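Local coordinates for mandelate racemase / muconate lactonizing enzyme, C-terminal domain protein (Pseudovibrio sp. JE062, PDB 4JHM) that is of unassigned function but belongs to the enolase superfamily, joining a mandelate racemase-type N-terminal capping domain to a C-terminal domain of TIM-barrel kind, at residues Trp266-Asp272 / Lys294-Gln299; Leu13-Ala17 / Tyr35-Ile39; Leu311-Leu315 / Ala350-Leu356; Ser69-Ile73 / Trp91-Thr97. All coordinates share one frame; numbering follows the deposited sequence.

How the contacts relate
All four contacts are mostly buried, but they serve different parts of the fold. Contacts 1 and 3 belong to the barrel domain: contact 1 joins neighbouring barrel segments and contact 3 ties a barrel helix to the loop after strand 347-349. They touch where Ile298 packs on Leu311 and Ala314. Contacts 2 and 4 meet at Leu13, which packs on Leu70 and Arg71, and so bring together the sheet and helix 65-73 of the capping region. Backbone bonds dominate contact 2, and contact 1 mixes them with polar side chains; contact 3 turns on one histidine, contact 4 on a hydroxyl pair and an isoleucine. Only contact 4 is reached by another subunit.

Contact 1 of 4, residues Trp266-Asp272 / Lys294-Gln299; sequences WSDVRQD and KNLEIQ
Val269 and Leu296 form the middle of this contact between two neighbouring staves of the barrel, which run in similar directions (39° apart end to end) and are joined through helix 279-291 as in a beta-alpha-beta crossover. The backbones are bridged once, at this pair. Val269 N donates to Asn295 O at 3.0 Å, and further along Gln299 N gives an almost straight bond of 3.1 Å to Gln271 O. Between these bonds the Val269 branch CG2 rests on Leu296 CG at 3.6 Å, and Leu296 CD2 reaches on to Gln271 N. At one end, Lys294 runs out extended beyond CG: its CD passes Ser267 O at 3.3 Å, and NZ ends in the plane of the Trp266 carbonyl, 3.0 Å from Trp266 O.

Arg270 extends from the opposite side of its segment to Val269; its chain bends at chi3 (-45°), and Glu297 O lies over one face of the guanidinium, too poorly aligned with NH1 for a hydrogen bond.

Farther out, Val269 and Leu296 both face helix 279-291, meeting Ala289 and Cys285 respectively. Arg270 NH2 bonds to Ser245, which also binds Asp268 OD1, so one hydroxyl bonds to two side chains of the same segment. Glu297 turns its carboxylate away from 266-272, to Asn321 N and Phe322 N. Gln299 is held by Asn249, and beside it the Asp272 carboxylate takes two bonds on a single oxygen, OD1, from Asn310 ND2 and Thr274 N.

Contact 2 of 4, residues Leu13-Ala17 / Tyr35-Ile39; sequences LYALA and YTNNI
Leu13 opens the pairing with its CA 3.5 Å from Ile39 O, a CA-H...O contact within the antiparallel ladder of the capping-domain sheet. Tyr14 and Ile39 form a hydrogen-bonded pair: Tyr14 N donates to Ile39 O and Ile39 N to Tyr14 O, both at 2.9 Å. Ala15 faces Asn38 in the non-hydrogen-bonded pair that follows; its CB lies 3.8 Å from Asn38 OD1, while Asn38 ND2 is held by Ser56 and Thr54. Leu16 closes the next hydrogen-bonded pair with Asn37, two bonds of 3.0 Å linking Leu16 N to Asn37 O and Asn37 N to Leu16 O. A chi1 of 46° sets Leu16 CG between its own backbone N and carbonyl carbon, and CD2 meets Ile39 CD1 at 4.0 Å on the face shared with Tyr14 and Asn37. Ala17 ends the run with CB against Tyr35 O.

The two strands are the inner pair of a four-stranded sheet, flanked by strand 369-376 beside 13-17 and strand 50-58 beside 35-39. Helix 65-73 lies over the face bearing Ala15 and Asn38.

Contact 3 of 4, residues Leu311-Leu315 / Ala350-Leu356; sequences LHVAL and APAGNGL
His312, on helix 304-316 of the barrel domain, supplies the polar core of the contact with the loop that follows strand 347-349. Its NE2 donates to Leu356 O at 2.9 Å. The acceptor lies close to the imidazole plane, at the ring edge, but the donor sits 57° out of the plane of the carbonyl, so the bond does not follow a lone pair of the oxygen. Gly355 O takes another position, over one face of the same ring, 3.4 Å from His312 CE1. Two successive carbonyls of the loop thus gather round one imidazole.

The apolar contacts flank this bond. Leu356 CD2 touches His312 CD2 at 4.0 Å. Leu311, with CG anti to the backbone N (chi1 170°), brings CD2 end-on to Pro351 CD at 4.1 Å, and one helical turn later Leu315 CD2 packs on Ala350 CB. Helix 123-127 joins the packing, Leu123 lying against both His312 and Leu356, and Tyr124 against Leu315 and Ala350.

On its other nitrogen, ND1, His312 is hydrogen-bonded to Tyr124 N. With a backbone N-H serving ND1 and a carbonyl serving NE2, the pattern is consistent with a neutral ring protonated on NE2; a buried imidazole is satisfied at both nitrogens and has its rotation fixed.

Contact 4 of 4, residues Ser69-Ile73 / Trp91-Thr97; sequences SLRTI and WLGARCT
In the helical part of the capping domain, helix 65-73 packs through Ser69 and Ile73 against helix 85-92 and the turn that follows it. Ser69 OG and Thr97 OG1 are hydrogen-bonded at 2.7 Å. Thr97 OG1 stands anti to its backbone N (chi1 174°), facing the serine, and also makes a weak capping bond to Gly99 N, ahead of helix 100-119. Thr72 OG1 donates back to Ser69 O at 2.8 Å, which also accepts from Thr72 N.

Ile73 fills the apolar half. CD1 meets Thr97 CG2 at 3.6 Å, and CG2 rests on Leu92 CD2 at 3.9 Å and near Arg95 CG. The indole of Trp91 comes edge-on, its CH2 3.5 Å from Ile73 O. Arg95 folds back over one face of that indole, NE 3.7 Å above its centre, while the same NE bonds almost straight to Trp91 O at 3.0 Å. The bond lies in the guanidinium plane and holds that group over the indole face.

Arg95 NH1 continues to a salt bridge with Glu59 of the second subunit, where Asn60 also binds Thr72 O. Within the chain, helix 100-119 lies along the contact, with Ala103 on Ser69 and both Lys104 and Ile107 on Ile73.

Contact 1 of 4, residues Trp266-Asp272 / Lys294-Gln299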
# COMPACT_ATOMS: atom_id res chain seq x y z
N TRP A 266 -3.78 -3.11 17.48
CA TRP A 266 -3.70 -2.99 18.93
C TRP A 266 -2.68 -1.97 19.40
O TRP A 266 -1.65 -1.75 18.75
CB TRP A 266 -3.30 -4.32 19.54
CG TRP A 266 -4.19 -5.48 19.22
CD1 TRP A 266 -5.51 -5.43 18.86
CD2 TRP A 266 -3.84 -6.86 19.28
NE1 TRP A 266 -5.99 -6.71 18.67
CE2 TRP A 266 -4.98 -7.60 18.93
CE3 TRP A 266 -2.67 -7.55 19.59
CZ2 TRP A 266 -4.98 -8.99 18.88
CZ3 TRP A 266 -2.67 -8.92 19.54
CH2 TRP A 266 -3.82 -9.63 19.19
N SER A 267 -2.94 -1.37 20.56
CA SER A 267 -1.95 -0.52 21.25
C SER A 267 -1.12 -1.35 22.23
O SER A 267 -0.08 -0.91 22.71
CB SER A 267 -2.65 0.59 22.01
OG SER A 267 -3.59 1.25 21.18
N ASP A 268 -1.61 -2.55 22.54
CA ASP A 268 -0.87 -3.51 23.36
C ASP A 268 -1.24 -4.91 22.89
O ASP A 268 -1.88 -5.07 21.85
CB ASP A 268 -1.20 -3.34 24.84
CG ASP A 268 -2.68 -3.53 25.15
OD1 ASP A 268 -3.36 -4.34 24.48
OD2 ASP A 268 -3.17 -2.85 26.08
N VAL A 269 -0.83 -5.92 23.63
CA VAL A 269 -1.34 -7.26 23.39
C VAL A 269 -1.79 -7.84 24.71
O VAL A 269 -1.16 -7.61 25.74
CB VAL A 269 -0.33 -8.17 22.65
CG1 VAL A 269 1.03 -7.51 22.56
CG2 VAL A 269 -0.25 -9.55 23.30
N ARG A 270 -2.90 -8.57 24.68
CA ARG A 270 -3.50 -9.08 25.89
C ARG A 270 -3.69 -10.58 25.74
O ARG A 270 -4.46 -11.03 24.90
CB ARG A 270 -4.83 -8.39 26.15
CG ARG A 270 -5.69 -9.08 27.20
CD ARG A 270 -6.99 -8.32 27.40
NE ARG A 270 -6.70 -6.89 27.48
CZ ARG A 270 -6.23 -6.29 28.57
NH1 ARG A 270 -6.02 -6.99 29.67
NH2 ARG A 270 -5.98 -4.99 28.55
N GLN A 271 -2.96 -11.33 26.55
CA GLN A 271 -3.03 -12.77 26.52
C GLN A 271 -3.12 -13.28 27.93
O GLN A 271 -2.82 -12.57 28.89
CB GLN A 271 -1.78 -13.35 25.87
CG GLN A 271 -1.61 -12.99 24.41
CD GLN A 271 -2.46 -13.84 23.51
OE1 GLN A 271 -3.68 -13.70 23.48
NE2 GLN A 271 -1.82 -14.74 22.75
N ASP A 272 -3.54 -14.53 28.05
CA ASP A 272 -3.61 -15.21 29.32
C ASP A 272 -2.83 -16.50 29.14
O ASP A 272 -3.03 -17.22 28.16
CB ASP A 272 -5.08 -15.50 29.67
CG ASP A 272 -5.26 -16.05 31.07
OD1 ASP A 272 -4.26 -16.49 31.68
OD2 ASP A 272 -6.41 -16.03 31.55
N LYS A 294 5.76 -2.45 22.29
CA LYS A 294 4.52 -2.35 23.04
C LYS A 294 4.49 -3.32 24.21
O LYS A 294 5.31 -4.24 24.30
CB LYS A 294 3.31 -2.61 22.12
CG LYS A 294 3.35 -1.84 20.82
CD LYS A 294 1.97 -1.58 20.23
CE LYS A 294 2.10 -1.19 18.77
NZ LYS A 294 0.94 -0.43 18.24
N ASN A 295 3.53 -3.11 25.11
CA ASN A 295 3.39 -3.92 26.30
C ASN A 295 2.41 -5.08 26.11
O ASN A 295 1.59 -5.07 25.19
CB ASN A 295 2.91 -3.05 27.45
CG ASN A 295 3.94 -2.04 27.88
OD1 ASN A 295 5.11 -2.16 27.54
ND2 ASN A 295 3.52 -1.04 28.63
N LEU A 296 2.53 -6.07 26.98
CA LEU A 296 1.59 -7.17 27.03
C LEU A 296 0.87 -7.12 28.37
O LEU A 296 1.39 -7.60 29.37
CB LEU A 296 2.31 -8.51 26.87
CG LEU A 296 1.41 -9.71 26.54
CD1 LEU A 296 2.22 -10.93 26.14
CD2 LEU A 296 0.48 -10.06 27.69
N GLU A 297 -0.31 -6.53 28.39
CA GLU A 297 -1.09 -6.44 29.62
C GLU A 297 -1.80 -7.76 29.88
O GLU A 297 -2.75 -8.10 29.17
CB GLU A 297 -2.09 -5.29 29.54
CG GLU A 297 -1.44 -3.94 29.30
CD GLU A 297 -0.37 -3.60 30.32
OE1 GLU A 297 -0.54 -3.97 31.50
OE2 GLU A 297 0.64 -2.95 29.95
N ILE A 298 -1.34 -8.49 30.88
CA ILE A 298 -1.82 -9.84 31.15
C ILE A 298 -3.27 -9.86 31.60
O ILE A 298 -3.73 -8.98 32.33
CB ILE A 298 -0.99 -10.56 32.24
CG1 ILE A 298 -0.87 -9.69 33.49
CG2 ILE A 298 0.39 -10.93 31.71
CD1 ILE A 298 -0.14 -10.35 34.64
N GLN A 299 -3.99 -10.87 31.14
CA GLN A 299 -5.30 -11.17 31.66
C GLN A 299 -5.10 -12.18 32.78
O GLN A 299 -5.11 -13.39 32.54
CB GLN A 299 -6.18 -11.73 30.56
CG GLN A 299 -7.48 -12.33 31.06
CD GLN A 299 -8.60 -12.15 30.07
OE1 GLN A 299 -9.18 -13.12 29.59
NE2 GLN A 299 -8.91 -10.90 29.76

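Contact 2 of 4, residues Leu13-Ala17 / Tyr35-Ile39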
# COMPACT_ATOMS: atom_id res chain seq x y z
N LEU A 13 -6.65 -34.94 37.49
CA LEU A 13 -7.45 -33.86 36.94
C LEU A 13 -8.56 -33.49 37.91
O LEU A 13 -9.20 -34.37 38.48
CB LEU A 13 -8.05 -34.26 35.60
CG LEU A 13 -7.06 -34.74 34.54
CD1 LEU A 13 -7.76 -34.86 33.20
CD2 LEU A 13 -5.87 -33.79 34.45
N TYR A 14 -8.78 -32.19 38.10
CA TYR A 14 -9.83 -31.71 38.99
C TYR A 14 -10.65 -30.59 38.36
O TYR A 14 -10.15 -29.80 37.56
CB TYR A 14 -9.23 -31.22 40.30
CG TYR A 14 -8.56 -32.31 41.09
CD1 TYR A 14 -9.29 -33.16 41.90
CD2 TYR A 14 -7.18 -32.48 41.03
CE1 TYR A 14 -8.67 -34.16 42.62
CE2 TYR A 14 -6.55 -33.48 41.75
CZ TYR A 14 -7.31 -34.32 42.55
OH TYR A 14 -6.69 -35.31 43.26
N ALA A 15 -11.93 -30.55 38.72
CA ALA A 15 -12.81 -29.47 38.34
C ALA A 15 -13.64 -29.12 39.57
O ALA A 15 -14.54 -29.88 39.96
CB ALA A 15 -13.70 -29.88 37.18
N LEU A 16 -13.34 -27.98 40.18
CA LEU A 16 -13.97 -27.60 41.43
C LEU A 16 -14.66 -26.24 41.32
O LEU A 16 -14.43 -25.50 40.37
CB LEU A 16 -12.95 -27.59 42.57
CG LEU A 16 -11.60 -26.90 42.34
CD1 LEU A 16 -11.02 -26.40 43.64
CD2 LEU A 16 -10.62 -27.85 41.65
N ALA A 17 -15.51 -25.95 42.30
CA ALA A 17 -16.29 -24.72 42.33
C ALA A 17 -16.88 -24.53 43.73
O ALA A 17 -16.73 -25.38 44.59
CB ALA A 17 -17.39 -24.76 41.29
N TYR A 35 -18.55 -20.06 37.90
CA TYR A 35 -17.11 -20.19 37.72
C TYR A 35 -16.59 -21.55 38.18
O TYR A 35 -16.86 -21.99 39.29
CB TYR A 35 -16.38 -19.04 38.42
CG TYR A 35 -16.38 -17.81 37.56
CD1 TYR A 35 -17.56 -17.13 37.28
CD2 TYR A 35 -15.21 -17.34 36.98
CE1 TYR A 35 -17.58 -16.02 36.46
CE2 TYR A 35 -15.22 -16.22 36.16
CZ TYR A 35 -16.40 -15.57 35.91
OH TYR A 35 -16.41 -14.46 35.10
N THR A 36 -15.86 -22.21 37.28
CA THR A 36 -15.22 -23.48 37.55
C THR A 36 -13.73 -23.32 37.37
O THR A 36 -13.28 -22.60 36.48
CB THR A 36 -15.66 -24.55 36.54
OG1 THR A 36 -17.08 -24.68 36.58
CG2 THR A 36 -15.02 -25.88 36.86
N ASN A 37 -12.96 -24.00 38.22
CA ASN A 37 -11.51 -24.04 38.08
C ASN A 37 -11.08 -25.45 37.69
O ASN A 37 -11.56 -26.43 38.27
CB ASN A 37 -10.84 -23.62 39.38
CG ASN A 37 -9.37 -23.26 39.20
OD1 ASN A 37 -8.80 -23.46 38.13
ND2 ASN A 37 -8.76 -22.75 40.26
N ASN A 38 -10.20 -25.55 36.70
CA ASN A 38 -9.68 -26.84 36.25
C ASN A 38 -8.22 -26.98 36.63
O ASN A 38 -7.38 -26.20 36.18
CB ASN A 38 -9.83 -26.97 34.74
CG ASN A 38 -11.26 -26.77 34.29
OD1 ASN A 38 -12.12 -27.62 34.52
ND2 ASN A 38 -11.52 -25.64 33.64
N ILE A 39 -7.90 -27.98 37.45
CA ILE A 39 -6.53 -28.14 37.91
C ILE A 39 -5.89 -29.42 37.39
O ILE A 39 -6.47 -30.50 37.48
CB ILE A 39 -6.46 -28.14 39.45
CG1 ILE A 39 -6.75 -26.74 39.99
CG2 ILE A 39 -5.08 -28.60 39.91
CD1 ILE A 39 -6.84 -26.66 41.50

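Contact 3 of 4, residues Leu311-Leu315 / Ala350-Leu356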
# COMPACT_ATOMS: atom_id res chain seq x y z
N LEU A 311 1.40 -13.65 36.49
CA LEU A 311 2.19 -12.73 37.28
C LEU A 311 3.68 -13.01 37.08
O LEU A 311 4.49 -12.08 36.97
CB LEU A 311 1.83 -12.83 38.76
CG LEU A 311 2.75 -12.09 39.73
CD1 LEU A 311 2.86 -10.61 39.39
CD2 LEU A 311 2.27 -12.26 41.16
N HIS A 312 4.03 -14.29 37.02
CA HIS A 312 5.43 -14.68 36.91
C HIS A 312 6.04 -14.21 35.60
O HIS A 312 7.11 -13.61 35.57
CB HIS A 312 5.57 -16.19 37.05
CG HIS A 312 5.69 -16.66 38.46
ND1 HIS A 312 6.84 -16.49 39.20
CD2 HIS A 312 4.80 -17.27 39.28
CE1 HIS A 312 6.66 -16.98 40.41
NE2 HIS A 312 5.43 -17.46 40.49
N VAL A 313 5.34 -14.47 34.51
CA VAL A 313 5.81 -14.07 33.21
C VAL A 313 5.98 -12.55 33.17
O VAL A 313 6.96 -12.05 32.64
CB VAL A 313 4.84 -14.54 32.11
CG1 VAL A 313 5.37 -14.17 30.73
CG2 VAL A 313 4.64 -16.05 32.21
N ALA A 314 5.03 -11.82 33.76
CA ALA A 314 5.08 -10.36 33.76
C ALA A 314 6.26 -9.83 34.58
O ALA A 314 6.77 -8.74 34.32
CB ALA A 314 3.77 -9.78 34.27
N LEU A 315 6.69 -10.59 35.58
CA LEU A 315 7.84 -10.19 36.40
C LEU A 315 9.16 -10.45 35.68
O LEU A 315 10.19 -9.86 36.02
CB LEU A 315 7.81 -10.91 37.75
CG LEU A 315 7.06 -10.19 38.88
CD1 LEU A 315 5.84 -9.42 38.39
CD2 LEU A 315 6.65 -11.18 39.95
N ALA A 350 5.48 -11.16 43.93
CA ALA A 350 5.73 -12.54 43.56
C ALA A 350 5.64 -13.40 44.81
O ALA A 350 6.20 -13.04 45.84
CB ALA A 350 7.10 -12.69 42.94
N PRO A 351 4.92 -14.53 44.72
CA PRO A 351 4.79 -15.46 45.85
C PRO A 351 6.13 -15.97 46.37
O PRO A 351 7.17 -15.74 45.75
CB PRO A 351 3.96 -16.61 45.27
CG PRO A 351 3.22 -16.01 44.12
CD PRO A 351 4.12 -14.95 43.56
N ALA A 352 6.09 -16.67 47.49
CA ALA A 352 7.30 -17.05 48.22
C ALA A 352 8.05 -18.24 47.61
O ALA A 352 9.26 -18.17 47.39
CB ALA A 352 6.96 -17.34 49.67
N GLY A 353 7.32 -19.32 47.34
CA GLY A 353 7.94 -20.59 46.97
C GLY A 353 8.72 -20.56 45.66
O GLY A 353 9.10 -19.50 45.18
N ASN A 354 8.95 -21.74 45.10
CA ASN A 354 9.55 -21.85 43.78
C ASN A 354 8.50 -22.19 42.75
O ASN A 354 7.32 -22.33 43.07
CB ASN A 354 10.63 -22.92 43.78
CG ASN A 354 11.75 -22.62 44.75
OD1 ASN A 354 12.05 -21.46 45.03
ND2 ASN A 354 12.38 -23.67 45.26
N GLY A 355 8.92 -22.34 41.49
CA GLY A 355 7.96 -22.57 40.42
C GLY A 355 6.95 -21.45 40.44
O GLY A 355 7.31 -20.28 40.36
N LEU A 356 5.68 -21.79 40.57
CA LEU A 356 4.64 -20.76 40.63
C LEU A 356 4.54 -20.21 42.04
O LEU A 356 3.92 -19.17 42.27
CB LEU A 356 3.29 -21.33 40.18
CG LEU A 356 3.27 -21.86 38.75
CD1 LEU A 356 1.86 -22.29 38.35
CD2 LEU A 356 3.81 -20.82 37.79

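Contact 4 of 4, residues Ser69-Ile73 / Trp91-Thr97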
# COMPACT_ATOMS: atom_id res chain seq x y z
N SER A 69 -11.92 -32.60 28.13
CA SER A 69 -10.97 -32.41 27.04
C SER A 69 -9.60 -32.87 27.50
O SER A 69 -8.88 -33.55 26.77
CB SER A 69 -10.91 -30.94 26.64
OG SER A 69 -9.83 -30.69 25.76
N LEU A 70 -9.24 -32.49 28.72
CA LEU A 70 -7.98 -32.89 29.33
C LEU A 70 -7.88 -34.40 29.46
O LEU A 70 -6.79 -34.97 29.33
CB LEU A 70 -7.84 -32.24 30.71
CG LEU A 70 -7.24 -30.83 30.70
CD1 LEU A 70 -7.70 -30.04 31.92
CD2 LEU A 70 -5.72 -30.91 30.65
N ARG A 71 -9.01 -35.05 29.72
CA ARG A 71 -9.04 -36.50 29.86
C ARG A 71 -8.47 -37.21 28.64
O ARG A 71 -7.77 -38.21 28.77
CB ARG A 71 -10.47 -36.98 30.09
CG ARG A 71 -10.61 -38.50 30.14
CD ARG A 71 -12.03 -38.92 30.47
NE ARG A 71 -12.07 -40.23 31.12
CZ ARG A 71 -12.31 -41.38 30.49
NH1 ARG A 71 -12.54 -41.39 29.18
NH2 ARG A 71 -12.32 -42.51 31.17
N THR A 72 -8.77 -36.68 27.45
CA THR A 72 -8.39 -37.33 26.21
C THR A 72 -6.94 -37.02 25.84
O THR A 72 -6.34 -37.71 25.01
CB THR A 72 -9.32 -36.91 25.05
OG1 THR A 72 -9.17 -35.51 24.79
CG2 THR A 72 -10.76 -37.19 25.41
N ILE A 73 -6.37 -36.00 26.48
CA ILE A 73 -5.03 -35.54 26.16
C ILE A 73 -3.96 -36.21 27.01
O ILE A 73 -2.93 -36.67 26.49
CB ILE A 73 -4.91 -34.02 26.39
CG1 ILE A 73 -5.72 -33.26 25.34
CG2 ILE A 73 -3.45 -33.59 26.33
CD1 ILE A 73 -5.81 -31.77 25.62
N TRP A 91 4.43 -31.36 21.43
CA TRP A 91 3.58 -32.54 21.55
C TRP A 91 2.11 -32.18 21.78
O TRP A 91 1.21 -32.80 21.21
CB TRP A 91 4.11 -33.41 22.70
CG TRP A 91 3.44 -34.72 22.86
CD1 TRP A 91 3.78 -35.90 22.26
CD2 TRP A 91 2.33 -35.01 23.72
NE1 TRP A 91 2.94 -36.90 22.68
CE2 TRP A 91 2.04 -36.38 23.57
CE3 TRP A 91 1.55 -34.24 24.59
CZ2 TRP A 91 1.00 -36.99 24.27
CZ3 TRP A 91 0.52 -34.85 25.27
CH2 TRP A 91 0.25 -36.22 25.11
N LEU A 92 1.86 -31.16 22.60
CA LEU A 92 0.49 -30.76 22.94
C LEU A 92 -0.27 -30.14 21.77
O LEU A 92 -1.48 -30.33 21.64
CB LEU A 92 0.50 -29.77 24.11
CG LEU A 92 0.85 -30.38 25.46
CD1 LEU A 92 1.08 -29.30 26.51
CD2 LEU A 92 -0.24 -31.36 25.91
N GLY A 93 0.45 -29.40 20.93
CA GLY A 93 -0.15 -28.78 19.75
C GLY A 93 -0.58 -29.78 18.68
O GLY A 93 -1.22 -29.40 17.70
N ALA A 94 -0.21 -31.04 18.85
CA ALA A 94 -0.61 -32.08 17.91
C ALA A 94 -1.73 -32.96 18.47
O ALA A 94 -2.19 -33.89 17.81
CB ALA A 94 0.59 -32.95 17.54
N ARG A 95 -2.17 -32.66 19.69
CA ARG A 95 -3.29 -33.38 20.31
C ARG A 95 -4.63 -32.84 19.81
O ARG A 95 -4.97 -31.69 20.06
CB ARG A 95 -3.26 -33.24 21.83
CG ARG A 95 -2.04 -33.82 22.54
CD ARG A 95 -1.73 -35.24 22.09
NE ARG A 95 -0.60 -35.24 21.17
CZ ARG A 95 -0.27 -36.25 20.38
NH1 ARG A 95 -0.99 -37.36 20.39
NH2 ARG A 95 0.78 -36.15 19.58
N CYS A 96 -5.40 -33.67 19.11
CA CYS A 96 -6.70 -33.26 18.60
C CYS A 96 -7.74 -33.24 19.72
O CYS A 96 -7.98 -34.26 20.37
CB CYS A 96 -7.14 -34.20 17.48
SG CYS A 96 -6.06 -34.22 16.03
N THR A 97 -8.35 -32.08 19.93
CA THR A 97 -9.42 -31.91 20.92
C THR A 97 -10.02 -30.52 20.80
O THR A 97 -9.30 -29.53 20.77
CB THR A 97 -8.91 -32.07 22.37
OG1 THR A 97 -9.97 -31.76 23.29
CG2 THR A 97 -7.75 -31.14 22.64